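Local coordinates for RNA-dependent RNA polymerase (Taggert virus, PDB 6DX3), which acts as a viral OTU-domain cysteine protease with deubiquitinase activity, probably removing ubiquitin from proteins of the infected host cell, at residues Asn39-Ser44 and Leu103-Phe108; Cys47-Glu52 and Ala112-Tyr117; Glu67-Phe72 and Gly88-Ile93. All blocks are in the same frame, centred on the assembly; numbering follows the deposited sequence.

Contact 1. Residues Asn39-Ser44 and Leu103-Phe108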
ATOM      1  N   ASN A  39      -5.604  -9.774  -6.279  1.00 28.52           N
ATOM      2  CA  ASN A  39      -4.965  -8.594  -6.849  1.00 27.92           C
ATOM      3  C   ASN A  39      -5.344  -7.312  -6.115  1.00 26.90           C
ATOM      4  O   ASN A  39      -4.973  -6.220  -6.561  1.00 27.62           O
ATOM      5  CB  ASN A  39      -5.325  -8.464  -8.333  1.00 26.60           C
ATOM      6  CG  ASN A  39      -4.951  -9.694  -9.142  1.00 29.83           C
ATOM      7  OD1 ASN A  39      -3.846 -10.223  -9.023  1.00 31.57           O
ATOM      8  ND2 ASN A  39      -5.878 -10.154  -9.975  1.00 31.89           N
ATOM      9  N   CYS A  40      -6.052  -7.429  -4.987  1.00 34.74           N
ATOM     10  CA  CYS A  40      -6.666  -6.273  -4.339  1.00 32.62           C
ATOM     11  C   CYS A  40      -5.649  -5.218  -3.914  1.00 29.28           C
ATOM     12  O   CYS A  40      -5.971  -4.024  -3.907  1.00 25.23           O
ATOM     13  CB  CYS A  40      -7.473  -6.736  -3.129  1.00 35.77           C
ATOM     14  SG  CYS A  40      -6.483  -7.695  -1.972  1.00 37.98           S
ATOM     15  N   LEU A  41      -4.435  -5.624  -3.533  1.00 27.17           N
ATOM     16  CA  LEU A  41      -3.418  -4.623  -3.213  1.00 25.60           C
ATOM     17  C   LEU A  41      -3.127  -3.748  -4.425  1.00 24.09           C
ATOM     18  O   LEU A  41      -3.089  -2.517  -4.323  1.00 21.15           O
ATOM     19  CB  LEU A  41      -2.134  -5.287  -2.716  1.00 24.63           C
ATOM     20  CG  LEU A  41      -0.998  -4.275  -2.513  1.00 27.85           C
ATOM     21  CD1 LEU A  41      -1.301  -3.346  -1.341  1.00 27.10           C
ATOM     22  CD2 LEU A  41       0.349  -4.951  -2.324  1.00 23.54           C
ATOM     23  N   TYR A  42      -2.941  -4.375  -5.591  1.00 27.04           N
ATOM     24  CA  TYR A  42      -2.615  -3.627  -6.800  1.00 25.27           C
ATOM     25  C   TYR A  42      -3.804  -2.818  -7.304  1.00 24.16           C
ATOM     26  O   TYR A  42      -3.617  -1.731  -7.858  1.00 24.15           O
ATOM     27  CB  TYR A  42      -2.107  -4.586  -7.875  1.00 25.48           C
ATOM     28  CG  TYR A  42      -0.967  -5.448  -7.385  1.00 27.59           C
ATOM     29  CD1 TYR A  42       0.255  -4.880  -7.048  1.00 27.39           C
ATOM     30  CD2 TYR A  42      -1.113  -6.821  -7.242  1.00 30.53           C
ATOM     31  CE1 TYR A  42       1.304  -5.654  -6.590  1.00 28.83           C
ATOM     32  CE2 TYR A  42      -0.066  -7.608  -6.785  1.00 33.49           C
ATOM     33  CZ  TYR A  42       1.141  -7.015  -6.459  1.00 31.37           C
ATOM     34  OH  TYR A  42       2.189  -7.779  -6.005  1.00 32.58           O
ATOM     35  N   HIS A  43      -5.025  -3.330  -7.127  1.00 26.16           N
ATOM     36  CA  HIS A  43      -6.219  -2.541  -7.418  1.00 24.00           C
ATOM     37  C   HIS A  43      -6.234  -1.258  -6.595  1.00 24.74           C
ATOM     38  O   HIS A  43      -6.447  -0.164  -7.130  1.00 22.56           O
ATOM     39  CB  HIS A  43      -7.478  -3.360  -7.121  1.00 25.37           C
ATOM     40  CG  HIS A  43      -7.810  -4.382  -8.164  1.00 27.35           C
ATOM     41  ND1 HIS A  43      -8.201  -4.043  -9.442  1.00 27.40           N
ATOM     42  CD2 HIS A  43      -7.836  -5.733  -8.109  1.00 29.45           C
ATOM     43  CE1 HIS A  43      -8.442  -5.143 -10.132  1.00 29.47           C
ATOM     44  NE2 HIS A  43      -8.227  -6.182  -9.347  1.00 30.83           N
ATOM     45  N   SER A  44      -6.013  -1.380  -5.282  1.00 25.29           N
ATOM     46  CA  SER A  44      -6.098  -0.223  -4.398  1.00 27.18           C
ATOM     47  C   SER A  44      -4.967   0.764  -4.645  1.00 25.18           C
ATOM     48  O   SER A  44      -5.169   1.976  -4.518  1.00 25.62           O
ATOM     49  CB  SER A  44      -6.100  -0.681  -2.939  1.00 30.19           C
ATOM     50  OG  SER A  44      -5.067  -1.621  -2.710  1.00 31.78           O
ATOM     51  N   LEU A 103       5.704  -5.302   1.398  1.00 19.00           N
ATOM     52  CA  LEU A 103       6.968  -5.197   0.673  1.00 18.33           C
ATOM     53  C   LEU A 103       6.749  -4.740  -0.763  1.00 19.57           C
ATOM     54  O   LEU A 103       7.589  -4.022  -1.316  1.00 16.29           O
ATOM     55  CB  LEU A 103       7.709  -6.534   0.700  1.00 20.16           C
ATOM     56  CG  LEU A 103       9.006  -6.595  -0.113  1.00 21.89           C
ATOM     57  CD1 LEU A 103       9.975  -5.508   0.329  1.00 21.90           C
ATOM     58  CD2 LEU A 103       9.649  -7.969   0.009  1.00 23.97           C
ATOM     59  N   GLU A 104       5.636  -5.142  -1.380  1.00 20.89           N
ATOM     60  CA  GLU A 104       5.322  -4.657  -2.720  1.00 21.05           C
ATOM     61  C   GLU A 104       4.935  -3.185  -2.698  1.00 21.73           C
ATOM     62  O   GLU A 104       5.233  -2.452  -3.651  1.00 21.61           O
ATOM     63  CB  GLU A 104       4.202  -5.497  -3.335  1.00 21.53           C
ATOM     64  CG  GLU A 104       4.603  -6.930  -3.684  1.00 24.16           C
ATOM     65  CD  GLU A 104       4.837  -7.795  -2.456  1.00 27.05           C
ATOM     66  OE1 GLU A 104       6.010  -7.977  -2.070  1.00 28.41           O
ATOM     67  OE2 GLU A 104       3.850  -8.284  -1.873  1.00 28.28           O
ATOM     68  N   VAL A 105       4.271  -2.735  -1.632  1.00 22.10           N
ATOM     69  CA  VAL A 105       4.055  -1.302  -1.453  1.00 22.42           C
ATOM     70  C   VAL A 105       5.390  -0.589  -1.305  1.00 21.33           C
ATOM     71  O   VAL A 105       5.605   0.489  -1.874  1.00 22.12           O
ATOM     72  CB  VAL A 105       3.146  -1.038  -0.238  1.00 23.21           C
ATOM     73  CG1 VAL A 105       3.015   0.456  -0.009  1.00 23.24           C
ATOM     74  CG2 VAL A 105       1.790  -1.685  -0.421  1.00 23.68           C
ATOM     75  N   ASN A 106       6.303  -1.180  -0.530  1.00 20.24           N
ATOM     76  CA  ASN A 106       7.641  -0.626  -0.361  1.00 20.59           C
ATOM     77  C   ASN A 106       8.297  -0.358  -1.710  1.00 19.39           C
ATOM     78  O   ASN A 106       8.765   0.754  -1.977  1.00 16.98           O
ATOM     79  CB  ASN A 106       8.487  -1.593   0.477  1.00 21.42           C
ATOM     80  CG  ASN A 106       9.760  -0.960   1.012  1.00 23.82           C
ATOM     81  OD1 ASN A 106      10.376  -0.115   0.359  1.00 24.67           O
ATOM     82  ND2 ASN A 106      10.170  -1.380   2.206  1.00 21.30           N
ATOM     83  N   PHE A 107       8.311  -1.365  -2.586  1.00 20.26           N
ATOM     84  CA  PHE A 107       8.978  -1.213  -3.877  1.00 22.53           C
ATOM     85  C   PHE A 107       8.263  -0.202  -4.767  1.00 21.98           C
ATOM     86  O   PHE A 107       8.913   0.603  -5.443  1.00 21.20           O
ATOM     87  CB  PHE A 107       9.082  -2.570  -4.573  1.00 23.17           C
ATOM     88  CG  PHE A 107      10.204  -3.422  -4.057  1.00 23.87           C
ATOM     89  CD1 PHE A 107      11.457  -2.876  -3.835  1.00 23.02           C
ATOM     90  CD2 PHE A 107      10.002  -4.766  -3.781  1.00 25.15           C
ATOM     91  CE1 PHE A 107      12.495  -3.655  -3.354  1.00 24.23           C
ATOM     92  CE2 PHE A 107      11.036  -5.552  -3.299  1.00 25.47           C
ATOM     93  CZ  PHE A 107      12.282  -4.996  -3.085  1.00 25.44           C
ATOM     94  N   PHE A 108       6.927  -0.225  -4.787  1.00 23.66           N
ATOM     95  CA  PHE A 108       6.201   0.708  -5.645  1.00 22.96           C
ATOM     96  C   PHE A 108       6.403   2.149  -5.195  1.00 23.61           C
ATOM     97  O   PHE A 108       6.552   3.051  -6.029  1.00 24.21           O
ATOM     98  CB  PHE A 108       4.712   0.364  -5.668  1.00 24.49           C
ATOM     99  CG  PHE A 108       3.888   1.316  -6.489  1.00 26.81           C
ATOM    100  CD1 PHE A 108       3.890   1.239  -7.873  1.00 27.61           C
ATOM    101  CD2 PHE A 108       3.113   2.290  -5.878  1.00 27.55           C
ATOM    102  CE1 PHE A 108       3.136   2.116  -8.631  1.00 29.33           C
ATOM    103  CE2 PHE A 108       2.356   3.169  -6.633  1.00 29.11           C
ATOM    104  CZ  PHE A 108       2.365   3.081  -8.008  1.00 29.74           C
TER
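Leu41 and Tyr42 meet Glu104 and Val105 in a buried helix-to-helix contact at the centre of the OTU fold, where helix 40-49 runs beside helix 102-112. The axes of the two short segments lie 11.2 Å apart and cross at -34°, so branched or long side chains must bridge the gap. Leu41 does so with both methyls: with CG anti to the backbone N (chi1 174°), the fork opens toward the other helix and brings CD1 to 3.6 Å from CG2 of Val105. CD2 lies 4.0 Å from CB of Glu104. Branched, apolar residues suit this interior, and Tyr151 and Tyr133 of the sheet touch Leu41 and Val105 respectively. Cys40 begins the helix just after Asn39, whose N bonds to Asp37 OD1, and touches His150, a pairing consistent with the cysteine and histidine of an OTU active site. Glu104 lends its aliphatic stem, and its buried carboxylate is satisfied beyond the two segments, OE1 by the Tyr89 hydroxyl and OE2 by Ser101 OG. Tyr42 supplies length: from a CB off to one side, its ring, also against Tyr58 and Ile61 of helix 57-72, brings OH obliquely to that stem, in van der Waals contact 3.5 Å from Glu104 CG.

Contact 2. Residues Cys47-Glu52 and Ala112-Tyr117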
ATOM      1  N   CYS A  47      -5.981   2.581  -7.649  1.00 25.20           N
ATOM      2  CA  CYS A  47      -7.038   3.530  -7.324  1.00 28.64           C
ATOM      3  C   CYS A  47      -6.467   4.860  -6.855  1.00 29.74           C
ATOM      4  O   CYS A  47      -7.073   5.913  -7.084  1.00 32.85           O
ATOM      5  CB  CYS A  47      -7.963   2.938  -6.257  1.00 30.75           C
ATOM      6  SG  CYS A  47      -9.491   3.861  -5.983  1.00 36.95           S
ATOM      7  N   GLY A  48      -5.305   4.836  -6.203  1.00 27.00           N
ATOM      8  CA  GLY A  48      -4.661   6.062  -5.778  1.00 28.31           C
ATOM      9  C   GLY A  48      -3.826   6.755  -6.832  1.00 26.86           C
ATOM     10  O   GLY A  48      -3.476   7.924  -6.648  1.00 26.78           O
ATOM     11  N   MET A  49      -3.502   6.067  -7.926  1.00 27.19           N
ATOM     12  CA  MET A  49      -2.641   6.610  -8.969  1.00 27.90           C
ATOM     13  C   MET A  49      -3.372   6.966 -10.254  1.00 30.68           C
ATOM     14  O   MET A  49      -2.895   7.828 -10.997  1.00 32.80           O
ATOM     15  CB  MET A  49      -1.525   5.615  -9.312  1.00 25.66           C
ATOM     16  CG  MET A  49      -0.575   5.305  -8.165  1.00 26.01           C
ATOM     17  SD  MET A  49       0.604   6.630  -7.843  1.00 27.89           S
ATOM     18  CE  MET A  49       1.523   6.651  -9.376  1.00 27.61           C
ATOM     19  N   ILE A  50      -4.502   6.327 -10.548  1.00 30.45           N
ATOM     20  CA  ILE A  50      -5.218   6.527 -11.806  1.00 32.65           C
ATOM     21  C   ILE A  50      -6.638   6.979 -11.487  1.00 35.68           C
ATOM     22  O   ILE A  50      -7.388   6.263 -10.812  1.00 34.67           O
ATOM     23  CB  ILE A  50      -5.227   5.253 -12.668  1.00 30.77           C
ATOM     24  CG1 ILE A  50      -3.807   4.699 -12.821  1.00 27.31           C
ATOM     25  CG2 ILE A  50      -5.834   5.540 -14.032  1.00 34.58           C
ATOM     26  CD1 ILE A  50      -3.743   3.382 -13.578  1.00 26.67           C
ATOM     27  N   GLU A  51      -7.004   8.167 -11.975  1.00 39.97           N
ATOM     28  CA  GLU A  51      -8.357   8.669 -11.753  1.00 45.37           C
ATOM     29  C   GLU A  51      -9.382   7.860 -12.541  1.00 46.76           C
ATOM     30  O   GLU A  51     -10.456   7.535 -12.021  1.00 49.47           O
ATOM     31  CB  GLU A  51      -8.432  10.152 -12.119  1.00 50.46           C
ATOM     32  CG  GLU A  51      -9.762  10.822 -11.794  1.00 56.52           C
ATOM     33  CD  GLU A  51     -10.040  10.895 -10.301  1.00 58.17           C
ATOM     34  OE1 GLU A  51     -11.221  10.768  -9.913  1.00 61.67           O
ATOM     35  OE2 GLU A  51      -9.083  11.077  -9.516  1.00 55.87           O
ATOM     36  N   GLU A  52      -9.071   7.521 -13.792  1.00 46.39           N
ATOM     37  CA  GLU A  52      -9.941   6.663 -14.599  1.00 48.33           C
ATOM     38  C   GLU A  52      -9.519   5.198 -14.465  1.00 45.22           C
ATOM     39  O   GLU A  52      -9.085   4.550 -15.419  1.00 44.40           O
ATOM     40  CB  GLU A  52      -9.928   7.112 -16.056  1.00 52.55           C
ATOM     41  CG  GLU A  52     -10.387   8.543 -16.264  1.00 57.76           C
ATOM     42  CD  GLU A  52     -11.829   8.755 -15.850  1.00 61.96           C
ATOM     43  OE1 GLU A  52     -12.731   8.431 -16.651  1.00 65.27           O
ATOM     44  OE2 GLU A  52     -12.060   9.243 -14.722  1.00 62.18           O
ATOM     45  N   ALA A 112       7.644   4.807  -7.835  1.00 27.66           N
ATOM     46  CA  ALA A 112       6.765   5.906  -8.213  1.00 27.90           C
ATOM     47  C   ALA A 112       7.048   7.196  -7.455  1.00 26.02           C
ATOM     48  O   ALA A 112       6.474   8.231  -7.808  1.00 28.36           O
ATOM     49  CB  ALA A 112       5.304   5.503  -8.001  1.00 27.80           C
ATOM     50  N   LYS A 113       7.905   7.164  -6.436  1.00 32.04           N
ATOM     51  CA  LYS A 113       8.191   8.337  -5.612  1.00 32.15           C
ATOM     52  C   LYS A 113       6.895   8.954  -5.085  1.00 31.28           C
ATOM     53  O   LYS A 113       6.629  10.148  -5.242  1.00 31.84           O
ATOM     54  CB  LYS A 113       9.017   9.367  -6.384  1.00 35.51           C
ATOM     55  CG  LYS A 113      10.491   9.011  -6.510  1.00 38.20           C
ATOM     56  CD  LYS A 113      11.175   9.853  -7.569  1.00 42.79           C
ATOM     57  CE  LYS A 113      11.543   9.018  -8.783  1.00 46.23           C
ATOM     58  NZ  LYS A 113      10.370   8.256  -9.295  1.00 45.92           N
ATOM     59  N   VAL A 114       6.071   8.108  -4.475  1.00 30.43           N
ATOM     60  CA  VAL A 114       4.810   8.517  -3.872  1.00 30.61           C
ATOM     61  C   VAL A 114       4.720   7.870  -2.499  1.00 27.88           C
ATOM     62  O   VAL A 114       5.181   6.740  -2.306  1.00 27.26           O
ATOM     63  CB  VAL A 114       3.600   8.130  -4.753  1.00 31.94           C
ATOM     64  CG1 VAL A 114       3.521   6.617  -4.929  1.00 30.85           C
ATOM     65  CG2 VAL A 114       2.301   8.670  -4.161  1.00 31.49           C
ATOM     66  N   THR A 115       4.146   8.590  -1.543  1.00 26.81           N
ATOM     67  CA  THR A 115       4.005   8.090  -0.185  1.00 26.83           C
ATOM     68  C   THR A 115       2.722   7.279  -0.066  1.00 26.12           C
ATOM     69  O   THR A 115       1.684   7.652  -0.619  1.00 25.33           O
ATOM     70  CB  THR A 115       4.004   9.248   0.815  1.00 26.60           C
ATOM     71  OG1 THR A 115       5.239   9.968   0.714  1.00 27.32           O
ATOM     72  CG2 THR A 115       3.842   8.735   2.235  1.00 25.91           C
ATOM     73  N   VAL A 116       2.806   6.153   0.641  1.00 24.19           N
ATOM     74  CA  VAL A 116       1.668   5.264   0.842  1.00 23.57           C
ATOM     75  C   VAL A 116       1.498   5.005   2.331  1.00 23.69           C
ATOM     76  O   VAL A 116       2.449   4.599   3.009  1.00 24.03           O
ATOM     77  CB  VAL A 116       1.833   3.931   0.086  1.00 24.29           C
ATOM     78  CG1 VAL A 116       0.634   3.028   0.350  1.00 23.30           C
ATOM     79  CG2 VAL A 116       1.997   4.179  -1.409  1.00 26.55           C
ATOM     80  N   TYR A 117       0.291   5.244   2.835  1.00 23.10           N
ATOM     81  CA  TYR A 117      -0.101   4.857   4.183  1.00 23.84           C
ATOM     82  C   TYR A 117      -0.868   3.546   4.100  1.00 24.11           C
ATOM     83  O   TYR A 117      -1.763   3.403   3.260  1.00 25.58           O
ATOM     84  CB  TYR A 117      -0.981   5.924   4.839  1.00 24.73           C
ATOM     85  CG  TYR A 117      -0.293   7.225   5.202  1.00 26.10           C
ATOM     86  CD1 TYR A 117      -0.374   7.732   6.491  1.00 27.15           C
ATOM     87  CD2 TYR A 117       0.410   7.958   4.254  1.00 26.51           C
ATOM     88  CE1 TYR A 117       0.238   8.922   6.830  1.00 28.40           C
ATOM     89  CE2 TYR A 117       1.027   9.148   4.583  1.00 27.96           C
ATOM     90  CZ  TYR A 117       0.936   9.625   5.874  1.00 29.02           C
ATOM     91  OH  TYR A 117       1.546  10.811   6.213  1.00 30.10           O
TER
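The carboxylate of Glu51 accepts two backbone N-H groups of the C-terminal tail, Ala163 N at OE2 and, weakly, Thr162 N at OE1, and so joins the residues after Met49, which itself meets Ala112 and Val114, to that tail. In this OTU fold the contact lies at the surface, where the C-terminal part of the helix that begins at Cys40 comes up against the link from helix 102-112 to strand 116-121. That link turns at Lys113, whose positive phi (52°) ends the helix, while its NZ bonds back to the carbonyl O of Lys111. A long charged chain suits this exposed corner. The residues flanking it, Ala112 and Val114, both point toward Met49 and offer it apolar surface. Met49 is flexible and unbranched enough to fit them: bends at chi2 and chi3 curl the chain so that sulphur and methyl serve different partners. Met49 and Val114 run alongside each other with opposite sense, SD lying 4.1 Å from CG1 of Val114. This branch of the valine sits between its own backbone N and carbonyl carbon (chi1 62°). Phe108, one turn before Ala112 in helix 102-112, and Ile142 of strand 142-147 each touch both Met49 and Val114. At the end of the methionine the terminal methyl, CE, lies 4.2 Å from CB of Ala112.

Contact 3. Residues Glu67-Phe72 and Gly88-Ile93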
ATOM      1  N   GLU A  67       9.739  -4.502 -11.721  1.00 26.87           N
ATOM      2  CA  GLU A  67      10.934  -3.741 -12.065  1.00 27.25           C
ATOM      3  C   GLU A  67      11.463  -2.966 -10.865  1.00 27.34           C
ATOM      4  O   GLU A  67      12.682  -2.807 -10.722  1.00 28.49           O
ATOM      5  CB  GLU A  67      10.647  -2.798 -13.235  1.00 29.62           C
ATOM      6  CG  GLU A  67      10.519  -3.510 -14.578  1.00 33.40           C
ATOM      7  CD  GLU A  67      10.020  -2.605 -15.685  1.00 35.84           C
ATOM      8  OE1 GLU A  67      10.663  -1.566 -15.949  1.00 36.41           O
ATOM      9  OE2 GLU A  67       8.978  -2.934 -16.294  1.00 36.89           O
ATOM     10  N   ALA A  68      10.572  -2.484  -9.995  1.00 26.38           N
ATOM     11  CA  ALA A  68      11.019  -1.823  -8.774  1.00 25.87           C
ATOM     12  C   ALA A  68      11.796  -2.783  -7.882  1.00 24.73           C
ATOM     13  O   ALA A  68      12.791  -2.396  -7.259  1.00 25.26           O
ATOM     14  CB  ALA A  68       9.826  -1.242  -8.018  1.00 24.71           C
ATOM     15  N   ALA A  69      11.351  -4.041  -7.807  1.00 24.32           N
ATOM     16  CA  ALA A  69      12.078  -5.043  -7.034  1.00 23.75           C
ATOM     17  C   ALA A  69      13.473  -5.273  -7.599  1.00 23.11           C
ATOM     18  O   ALA A  69      14.452  -5.345  -6.848  1.00 23.01           O
ATOM     19  CB  ALA A  69      11.292  -6.355  -7.006  1.00 24.35           C
ATOM     20  N   GLY A  70      13.586  -5.382  -8.923  1.00 24.21           N
ATOM     21  CA  GLY A  70      14.890  -5.576  -9.533  1.00 26.99           C
ATOM     22  C   GLY A  70      15.822  -4.393  -9.359  1.00 26.47           C
ATOM     23  O   GLY A  70      17.045  -4.560  -9.363  1.00 26.64           O
ATOM     24  N   LEU A  71      15.266  -3.188  -9.201  1.00 25.61           N
ATOM     25  CA  LEU A  71      16.095  -1.994  -9.067  1.00 24.52           C
ATOM     26  C   LEU A  71      16.568  -1.781  -7.634  1.00 23.30           C
ATOM     27  O   LEU A  71      17.686  -1.300  -7.411  1.00 23.41           O
ATOM     28  CB  LEU A  71      15.324  -0.761  -9.538  1.00 23.63           C
ATOM     29  CG  LEU A  71      15.072  -0.535 -11.033  1.00 23.92           C
ATOM     30  CD1 LEU A  71      13.945   0.465 -11.218  1.00 24.25           C
ATOM     31  CD2 LEU A  71      16.327  -0.044 -11.727  1.00 24.75           C
ATOM     32  N   PHE A  72      15.736  -2.124  -6.650  1.00 19.80           N
ATOM     33  CA  PHE A  72      15.955  -1.698  -5.273  1.00 20.75           C
ATOM     34  C   PHE A  72      16.122  -2.860  -4.300  1.00 23.36           C
ATOM     35  O   PHE A  72      16.168  -2.625  -3.086  1.00 24.17           O
ATOM     36  CB  PHE A  72      14.800  -0.806  -4.807  1.00 20.69           C
ATOM     37  CG  PHE A  72      14.642   0.461  -5.607  1.00 24.79           C
ATOM     38  CD1 PHE A  72      15.539   1.509  -5.456  1.00 24.64           C
ATOM     39  CD2 PHE A  72      13.589   0.611  -6.493  1.00 25.41           C
ATOM     40  CE1 PHE A  72      15.393   2.675  -6.179  1.00 27.33           C
ATOM     41  CE2 PHE A  72      13.438   1.774  -7.223  1.00 26.61           C
ATOM     42  CZ  PHE A  72      14.342   2.808  -7.067  1.00 26.20           C
ATOM     43  N   GLY A  88      13.515 -15.915  -6.490  1.00 39.61           N
ATOM     44  CA  GLY A  88      12.406 -16.624  -5.878  1.00 38.75           C
ATOM     45  C   GLY A  88      11.272 -15.707  -5.470  1.00 35.88           C
ATOM     46  O   GLY A  88      10.104 -16.106  -5.504  1.00 35.07           O
ATOM     47  N   TYR A  89      11.595 -14.473  -5.082  1.00 33.60           N
ATOM     48  CA  TYR A  89      10.560 -13.508  -4.728  1.00 30.63           C
ATOM     49  C   TYR A  89       9.696 -13.169  -5.935  1.00 28.90           C
ATOM     50  O   TYR A  89       8.462 -13.175  -5.851  1.00 29.62           O
ATOM     51  CB  TYR A  89      11.204 -12.251  -4.144  1.00 27.60           C
ATOM     52  CG  TYR A  89      10.296 -11.045  -4.054  1.00 26.37           C
ATOM     53  CD1 TYR A  89       9.401 -10.902  -3.001  1.00 25.56           C
ATOM     54  CD2 TYR A  89      10.350 -10.038  -5.011  1.00 25.49           C
ATOM     55  CE1 TYR A  89       8.578  -9.796  -2.910  1.00 24.58           C
ATOM     56  CE2 TYR A  89       9.530  -8.927  -4.930  1.00 24.20           C
ATOM     57  CZ  TYR A  89       8.647  -8.811  -3.879  1.00 24.66           C
ATOM     58  OH  TYR A  89       7.829  -7.705  -3.794  1.00 23.69           O
ATOM     59  N   LEU A  90      10.332 -12.882  -7.076  1.00 27.90           N
ATOM     60  CA  LEU A  90       9.579 -12.546  -8.281  1.00 27.83           C
ATOM     61  C   LEU A  90       8.753 -13.730  -8.766  1.00 29.98           C
ATOM     62  O   LEU A  90       7.633 -13.553  -9.257  1.00 27.11           O
ATOM     63  CB  LEU A  90      10.532 -12.071  -9.381  1.00 27.60           C
ATOM     64  CG  LEU A  90      11.289 -10.762  -9.134  1.00 26.33           C
ATOM     65  CD1 LEU A  90      12.279 -10.490 -10.261  1.00 27.71           C
ATOM     66  CD2 LEU A  90      10.324  -9.592  -8.968  1.00 23.68           C
ATOM     67  N   ALA A  91       9.287 -14.948  -8.636  1.00 33.01           N
ATOM     68  CA  ALA A  91       8.547 -16.124  -9.081  1.00 35.46           C
ATOM     69  C   ALA A  91       7.253 -16.306  -8.297  1.00 35.87           C
ATOM     70  O   ALA A  91       6.289 -16.883  -8.814  1.00 37.56           O
ATOM     71  CB  ALA A  91       9.421 -17.374  -8.967  1.00 36.31           C
ATOM     72  N   ARG A  92       7.209 -15.819  -7.055  1.00 33.77           N
ATOM     73  CA  ARG A  92       6.002 -15.916  -6.246  1.00 34.86           C
ATOM     74  C   ARG A  92       5.026 -14.778  -6.524  1.00 32.10           C
ATOM     75  O   ARG A  92       3.857 -15.026  -6.827  1.00 31.05           O
ATOM     76  CB  ARG A  92       6.359 -15.939  -4.758  1.00 35.33           C
ATOM     77  CG  ARG A  92       5.149 -15.794  -3.851  1.00 37.29           C
ATOM     78  CD  ARG A  92       5.522 -15.919  -2.380  1.00 38.29           C
ATOM     79  NE  ARG A  92       6.439 -14.867  -1.952  1.00 35.44           N
ATOM     80  CZ  ARG A  92       6.055 -13.649  -1.587  1.00 33.20           C
ATOM     81  NH1 ARG A  92       4.768 -13.326  -1.602  1.00 32.92           N
ATOM     82  NH2 ARG A  92       6.956 -12.754  -1.204  1.00 31.74           N
ATOM     83  N   ILE A  93       5.488 -13.528  -6.423  1.00 31.49           N
ATOM     84  CA  ILE A  93       4.571 -12.398  -6.517  1.00 31.50           C
ATOM     85  C   ILE A  93       4.046 -12.201  -7.932  1.00 32.79           C
ATOM     86  O   ILE A  93       3.002 -11.566  -8.114  1.00 33.47           O
ATOM     87  CB  ILE A  93       5.236 -11.109  -6.004  1.00 30.04           C
ATOM     88  CG1 ILE A  93       6.390 -10.693  -6.918  1.00 31.61           C
ATOM     89  CG2 ILE A  93       5.713 -11.296  -4.572  1.00 30.37           C
ATOM     90  CD1 ILE A  93       6.659  -9.200  -6.917  1.00 30.02           C
TER
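The last turns of helices 57-72 and 86-93 meet where the single methyl of Ala69 packs against both Tyr89 and Leu90. Its CB lies 3.7 Å from CE2 of Tyr89 and 3.9 Å from CD2 of Leu90, two atoms that are themselves only 4.2 Å apart. A small residue suits this place, since the backbones come close: the nearest pair of CA atoms, those of Ala69 and Leu90, are 8.0 Å apart. Ala69 meets the Tyr89 ring at its edge, near the ring plane. CG1 of Ile93, one helical turn on from Tyr89, lies over the margin of one face of that ring, 4.1 Å from the plane, and the ring of Trp73 meets the tyrosine with the planes at about 45°. In the helical part of the OTU fold, helix 57-72 also touches helix 102-112, where Ala68, the neighbour of Ala69, packs on Phe107 and Lys111; consecutive alanines thus serve two helix contacts. Tyr89 is long enough to reach from helix 86-93 to both neighbours, its ring against Ala69 and Leu103 and its hydroxyl bonded to Glu104. Leu90, partly exposed, lies on the more solvent-facing side and also touches Arg66. Its CG is anti to the carbonyl carbon (chi1 -65°) and the chain is extended beyond it (chi2 175°), which carries the fork out to helix 57-72 and sets CD2 against the Ala69 methyl.

Overall arrangement
From the N terminus, helix 40-49 supplies the first segments of contacts 1 and 2 in turn, and helix 57-72 the first segment of contact 3. The chain then returns through helix 86-93, closing contact 3, a short loop nested inside the other two. Helix 102-112 closes contact 1 and the link to strand 116-121 closes contact 2, so these two long loops cross. Contact 1 joins helix to helix in the core, contact 2 joins the later part of the same first helix to the link leading into strand 116-121, and contact 3 adds the outer helix. Contacts 1 and 2 meet where Val105 CG1 lies 3.5 Å from Val116 CG1; contacts 1 and 3 meet where Phe107 CD2 packs on Tyr89 OH, whereas contacts 2 and 3 do not touch.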